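Local atomic coordinates of hypothetical protein (Pseudomonas aeruginosa, PDB entry 2IGS), a protein that is of unknown function but belongs to the DUF3218 family of the lysozyme clan, so it may have a lysozyme-like fold. Residues F[30-34]-F[96-100]; F[126-132]-F[148-152]. All coordinates share one frame; numbering follows the deposited sequence.

Contact 1 of 2, residues F[30-34]-F[96-100]; sequences GFVFP and LPLLT
Phe31, Phe33 and Pro34, in the loop joining helix 12-27 to helix 35-48, pack against Leu96, Leu99 and Thr100 on one side of helix 87-113. Leu96 CD2 makes a CH-pi contact, centred over one face of Phe31, 3.6 Å from the ring centroid and 5° off its normal. Phe31 reaches it with CG anti to the backbone N (chi1 173°), and Phe31 and Leu96 reach past one another from opposing backbones. At the edge of the same ring lies Thr100 OG1, 3.7 Å from Phe31 CE1; this hydroxyl is turned back to its own helix, donating to Leu96 O at 2.9 Å. The same Leu96 O also accepts the helical bond from Thr100 N. Just under a turn on from Leu96, Leu99 wedges between loop residues: its CD1 lies 3.3 Å from Phe33 CE2, and 4.2 Å from Phe31 CE2. Pro34, the N-cap residue of helix 35-48, brings CG to 3.7 Å from Leu99 O. Ala24 of helix 12-27 touches both Phe33 and Leu96. No hydrogen bond joins the segments; a loop between two consecutive helices packs, mainly through apolar side chains, on a third helix of this helix-rich chain.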
loop_
_atom_site.group_PDB
_atom_site.type_symbol
_atom_site.label_atom_id
_atom_site.label_comp_id
_atom_site.label_asym_id
_atom_site.label_seq_id
_atom_site.Cartn_x
_atom_site.Cartn_y
_atom_site.Cartn_z
ATOM N N GLY F 30 -24.644 32.420 -42.635
ATOM C CA GLY F 30 -23.998 31.134 -42.925
ATOM C C GLY F 30 -23.166 30.533 -41.806
ATOM O O GLY F 30 -22.644 29.423 -41.955
ATOM N N PHE F 31 -23.028 31.269 -40.699
ATOM C CA PHE F 31 -22.313 30.807 -39.507
ATOM C C PHE F 31 -23.192 29.794 -38.791
ATOM O O PHE F 31 -24.355 30.073 -38.481
ATOM C CB PHE F 31 -22.006 32.003 -38.590
ATOM C CG PHE F 31 -21.428 31.637 -37.243
ATOM C CD1 PHE F 31 -20.050 31.473 -37.075
ATOM C CD2 PHE F 31 -22.257 31.494 -36.123
ATOM C CE1 PHE F 31 -19.506 31.160 -35.811
ATOM C CE2 PHE F 31 -21.728 31.179 -34.870
ATOM C CZ PHE F 31 -20.346 31.014 -34.712
ATOM N N VAL F 32 -22.631 28.613 -38.550
ATOM C CA VAL F 32 -23.321 27.553 -37.820
ATOM C C VAL F 32 -23.239 27.858 -36.316
ATOM O O VAL F 32 -22.173 27.716 -35.692
ATOM C CB VAL F 32 -22.731 26.149 -38.150
ATOM C CG1 VAL F 32 -23.587 25.041 -37.545
ATOM C CG2 VAL F 32 -22.592 25.942 -39.662
ATOM N N PHE F 33 -24.361 28.310 -35.754
ATOM C CA PHE F 33 -24.468 28.685 -34.341
ATOM C C PHE F 33 -24.420 27.435 -33.440
ATOM O O PHE F 33 -25.268 26.541 -33.573
ATOM C CB PHE F 33 -25.765 29.481 -34.115
ATOM C CG PHE F 33 -25.906 30.036 -32.725
ATOM C CD1 PHE F 33 -26.709 29.400 -31.781
ATOM C CD2 PHE F 33 -25.230 31.186 -32.349
ATOM C CE1 PHE F 33 -26.829 29.911 -30.474
ATOM C CE2 PHE F 33 -25.337 31.690 -31.045
ATOM C CZ PHE F 33 -26.137 31.051 -30.112
ATOM N N PRO F 34 -23.429 27.365 -32.517
ATOM C CA PRO F 34 -23.351 26.188 -31.623
ATOM C C PRO F 34 -24.359 26.301 -30.459
ATOM O O PRO F 34 -23.960 26.614 -29.312
ATOM C CB PRO F 34 -21.895 26.222 -31.117
ATOM C CG PRO F 34 -21.467 27.680 -31.232
ATOM C CD PRO F 34 -22.355 28.346 -32.262
ATOM N N LEU F 96 -18.462 36.026 -32.713
ATOM C CA LEU F 96 -18.303 34.685 -33.296
ATOM C C LEU F 96 -17.105 33.927 -32.679
ATOM O O LEU F 96 -17.222 32.736 -32.387
ATOM C CB LEU F 96 -18.271 34.732 -34.840
ATOM C CG LEU F 96 -19.485 35.397 -35.522
ATOM C CD1 LEU F 96 -19.385 35.379 -37.036
ATOM C CD2 LEU F 96 -20.817 34.799 -35.088
ATOM N N PRO F 97 -15.959 34.615 -32.457
ATOM C CA PRO F 97 -14.860 33.943 -31.754
ATOM C C PRO F 97 -15.217 33.479 -30.342
ATOM O O PRO F 97 -14.776 32.411 -29.918
ATOM C CB PRO F 97 -13.765 35.018 -31.714
ATOM C CG PRO F 97 -14.080 35.913 -32.902
ATOM C CD PRO F 97 -15.575 35.984 -32.871
ATOM N N LEU F 98 -16.012 34.262 -29.624
ATOM C CA LEU F 98 -16.516 33.838 -28.326
ATOM C C LEU F 98 -17.367 32.578 -28.447
ATOM O O LEU F 98 -17.207 31.637 -27.676
ATOM C CB LEU F 98 -17.339 34.945 -27.655
ATOM C CG LEU F 98 -17.735 34.675 -26.189
ATOM C CD1 LEU F 98 -17.915 35.999 -25.423
ATOM C CD2 LEU F 98 -19.002 33.794 -26.075
ATOM N N LEU F 99 -18.286 32.572 -29.403
ATOM C CA LEU F 99 -19.188 31.455 -29.547
ATOM C C LEU F 99 -18.439 30.193 -29.946
ATOM O O LEU F 99 -18.652 29.130 -29.353
ATOM C CB LEU F 99 -20.275 31.780 -30.554
ATOM C CG LEU F 99 -21.291 32.831 -30.105
ATOM C CD1 LEU F 99 -22.296 33.064 -31.202
ATOM C CD2 LEU F 99 -21.979 32.405 -28.797
ATOM N N THR F 100 -17.561 30.340 -30.942
ATOM C CA THR F 100 -16.680 29.272 -31.414
ATOM C C THR F 100 -15.828 28.715 -30.277
ATOM O O THR F 100 -15.778 27.510 -30.097
ATOM C CB THR F 100 -15.773 29.753 -32.575
ATOM O OG1 THR F 100 -16.581 30.168 -33.687
ATOM C CG2 THR F 100 -14.878 28.653 -33.056
#

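Contact 2 of 2, residues F[126-132]-F[148-152]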
loop_
_atom_site.group_PDB
_atom_site.type_symbol
_atom_site.label_atom_id
_atom_site.label_comp_id
_atom_site.label_asym_id
_atom_site.label_seq_id
_atom_site.Cartn_x
_atom_site.Cartn_y
_atom_site.Cartn_z
ATOM N N ASN F 126 -15.370 31.329 -4.423
ATOM C CA ASN F 126 -16.127 32.234 -5.301
ATOM C C ASN F 126 -17.479 31.639 -5.645
ATOM O O ASN F 126 -17.537 30.540 -6.186
ATOM C CB ASN F 126 -15.326 32.476 -6.578
ATOM C CG ASN F 126 -14.156 33.413 -6.366
ATOM O OD1 ASN F 126 -14.076 34.112 -5.355
ATOM N ND2 ASN F 126 -13.256 33.455 -7.336
ATOM N N VAL F 127 -18.549 32.358 -5.297
ATOM C CA VAL F 127 -19.935 31.935 -5.520
ATOM C C VAL F 127 -20.459 32.364 -6.917
ATOM O O VAL F 127 -21.255 31.647 -7.548
ATOM C CB VAL F 127 -20.883 32.491 -4.392
ATOM C CG1 VAL F 127 -22.313 32.149 -4.668
ATOM C CG2 VAL F 127 -20.502 31.953 -3.017
ATOM N N TYR F 128 -20.011 33.528 -7.392
ATOM C CA TYR F 128 -20.451 34.111 -8.677
ATOM C C TYR F 128 -19.430 33.939 -9.801
ATOM O O TYR F 128 -18.227 33.909 -9.535
ATOM C CB TYR F 128 -20.817 35.581 -8.467
ATOM C CG TYR F 128 -21.913 35.685 -7.436
ATOM C CD1 TYR F 128 -23.220 35.338 -7.755
ATOM C CD2 TYR F 128 -21.624 36.045 -6.131
ATOM C CE1 TYR F 128 -24.218 35.387 -6.813
ATOM C CE2 TYR F 128 -22.617 36.093 -5.162
ATOM C CZ TYR F 128 -23.915 35.746 -5.515
ATOM O OH TYR F 128 -24.912 35.808 -4.573
ATOM N N PRO F 129 -19.892 33.828 -11.068
ATOM C CA PRO F 129 -18.910 33.528 -12.115
ATOM C C PRO F 129 -17.948 34.678 -12.352
ATOM O O PRO F 129 -16.836 34.465 -12.815
ATOM C CB PRO F 129 -19.784 33.265 -13.355
ATOM C CG PRO F 129 -21.042 34.003 -13.093
ATOM C CD PRO F 129 -21.254 33.937 -11.613
ATOM N N THR F 130 -18.380 35.891 -12.018
ATOM C CA THR F 130 -17.589 37.087 -12.199
ATOM C C THR F 130 -16.753 37.443 -10.968
ATOM O O THR F 130 -16.145 38.512 -10.920
ATOM C CB THR F 130 -18.495 38.282 -12.493
ATOM O OG1 THR F 130 -19.510 38.340 -11.486
ATOM C CG2 THR F 130 -19.154 38.133 -13.871
ATOM N N ASP F 131 -16.728 36.576 -9.961
ATOM C CA ASP F 131 -16.011 36.917 -8.732
ATOM C C ASP F 131 -14.498 37.020 -9.005
ATOM O O ASP F 131 -13.919 36.275 -9.846
ATOM C CB ASP F 131 -16.294 35.897 -7.612
ATOM C CG ASP F 131 -17.544 36.239 -6.779
ATOM O OD1 ASP F 131 -18.020 37.390 -6.798
ATOM O OD2 ASP F 131 -18.069 35.338 -6.086
ATOM N N VAL F 132 -13.882 37.973 -8.310
ATOM C CA VAL F 132 -12.435 38.126 -8.284
ATOM C C VAL F 132 -11.982 38.161 -6.829
ATOM O O VAL F 132 -12.474 38.957 -6.007
ATOM C CB VAL F 132 -11.948 39.366 -9.080
ATOM C CG1 VAL F 132 -10.416 39.422 -9.138
ATOM C CG2 VAL F 132 -12.532 39.337 -10.504
ATOM N N LEU F 148 -4.394 36.523 -8.033
ATOM C CA LEU F 148 -5.792 36.569 -8.421
ATOM C C LEU F 148 -6.412 35.189 -8.588
ATOM O O LEU F 148 -5.892 34.332 -9.314
ATOM C CB LEU F 148 -5.906 37.304 -9.764
ATOM C CG LEU F 148 -6.163 38.809 -9.861
ATOM C CD1 LEU F 148 -6.286 39.445 -8.508
ATOM C CD2 LEU F 148 -5.134 39.504 -10.752
ATOM N N LEU F 149 -7.561 35.007 -7.952
ATOM C CA LEU F 149 -8.408 33.858 -8.193
ATOM C C LEU F 149 -9.770 34.304 -8.760
ATOM O O LEU F 149 -10.588 34.922 -8.067
ATOM C CB LEU F 149 -8.565 33.021 -6.914
ATOM C CG LEU F 149 -9.363 31.726 -7.057
ATOM C CD1 LEU F 149 -8.698 30.757 -8.086
ATOM C CD2 LEU F 149 -9.510 31.086 -5.676
ATOM N N VAL F 150 -10.020 33.950 -10.020
ATOM C CA VAL F 150 -11.128 34.530 -10.750
ATOM C C VAL F 150 -12.163 33.464 -11.094
ATOM O O VAL F 150 -11.811 32.334 -11.469
ATOM C CB VAL F 150 -10.561 35.265 -12.026
ATOM C CG1 VAL F 150 -11.639 35.631 -13.010
ATOM C CG2 VAL F 150 -9.772 36.481 -11.613
ATOM N N SER F 151 -13.438 33.801 -10.948
ATOM C CA SER F 151 -14.524 32.885 -11.300
ATOM C C SER F 151 -14.411 31.550 -10.550
ATOM O O SER F 151 -13.937 31.486 -9.416
ATOM C CB SER F 151 -14.547 32.640 -12.823
ATOM O OG SER F 151 -15.726 31.970 -13.227
ATOM N N TYR F 152 -14.858 30.479 -11.190
ATOM C CA TYR F 152 -14.966 29.186 -10.523
ATOM C C TYR F 152 -13.671 28.374 -10.603
ATOM O O TYR F 152 -13.631 27.262 -11.147
ATOM C CB TYR F 152 -16.163 28.419 -11.075
ATOM C CG TYR F 152 -17.507 29.104 -10.825
ATOM C CD1 TYR F 152 -17.822 29.636 -9.568
ATOM C CD2 TYR F 152 -18.482 29.174 -11.829
ATOM C CE1 TYR F 152 -19.034 30.225 -9.330
ATOM C CE2 TYR F 152 -19.708 29.763 -11.586
ATOM C CZ TYR F 152 -19.972 30.297 -10.340
ATOM O OH TYR F 152 -21.202 30.873 -10.086
#
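With CG anti to its own carbonyl carbon (chi1 -75°), Asn126 swings its amide across to 148-152, while Tyr152, set likewise at chi1 -63°, sends its ring back along 126-129. Asn126 ND2 spends both hydrogens on backbone carbonyls: Ser151 O, 2.9 Å away and met on a lone pair, and Leu149 O, 3.1 Å away and approached from above the carbonyl plane. Both acceptors lie in the amide plane, which fixes the rotation of the group. Tyr152 OH donates to Val127 O at 2.7 Å, and Asn126 O lies at the ring edge. Over one ring face, toward the rim, comes Pro129 CA, 4.1 Å from the Tyr152 centroid. Ser151 OG gives a 2.8 Å bond to Pro129 O, in the carbonyl plane. The nearly straight bond from Ser151 N to Asp131 O (2.8 Å, 174°) leads into the strand pairing, where Val132 and Val150 form a non-hydrogen-bonded antiparallel pair with CG1 of Val132 3.9 Å from CG2 of Val150. Asp131 OD2 meanwhile accepts from Tyr128 N at 3.0 Å, bracing the type I turn 128-131. Beyond the segments, Tyr128 OH bonds Asp62, and Leu210 of helix 203-216 packs on Tyr152. A polar turn thus leads into a strand outermost, within this chain, in a small three-stranded antiparallel sheet.

Contact 1 lies near the surface and contact 2 is partly buried closer to the middle of the chain; they sit on opposite sides of its centre, about 26 Å apart between centres and about 12 Å between nearest atoms. They follow one another along the sequence, and helix 87-113, which carries one side of contact 1, precedes the loop that opens contact 2. The chemistry differs accordingly: 30-34 and 96-100 meet through rings and aliphatic branches with no hydrogen bond between them, whereas 126-132 and 148-152 share five, mostly between side chains and backbone carbonyls. Contact 1 packs an interhelical loop on helix 87-113; contact 2 joins a turn to the small sheet.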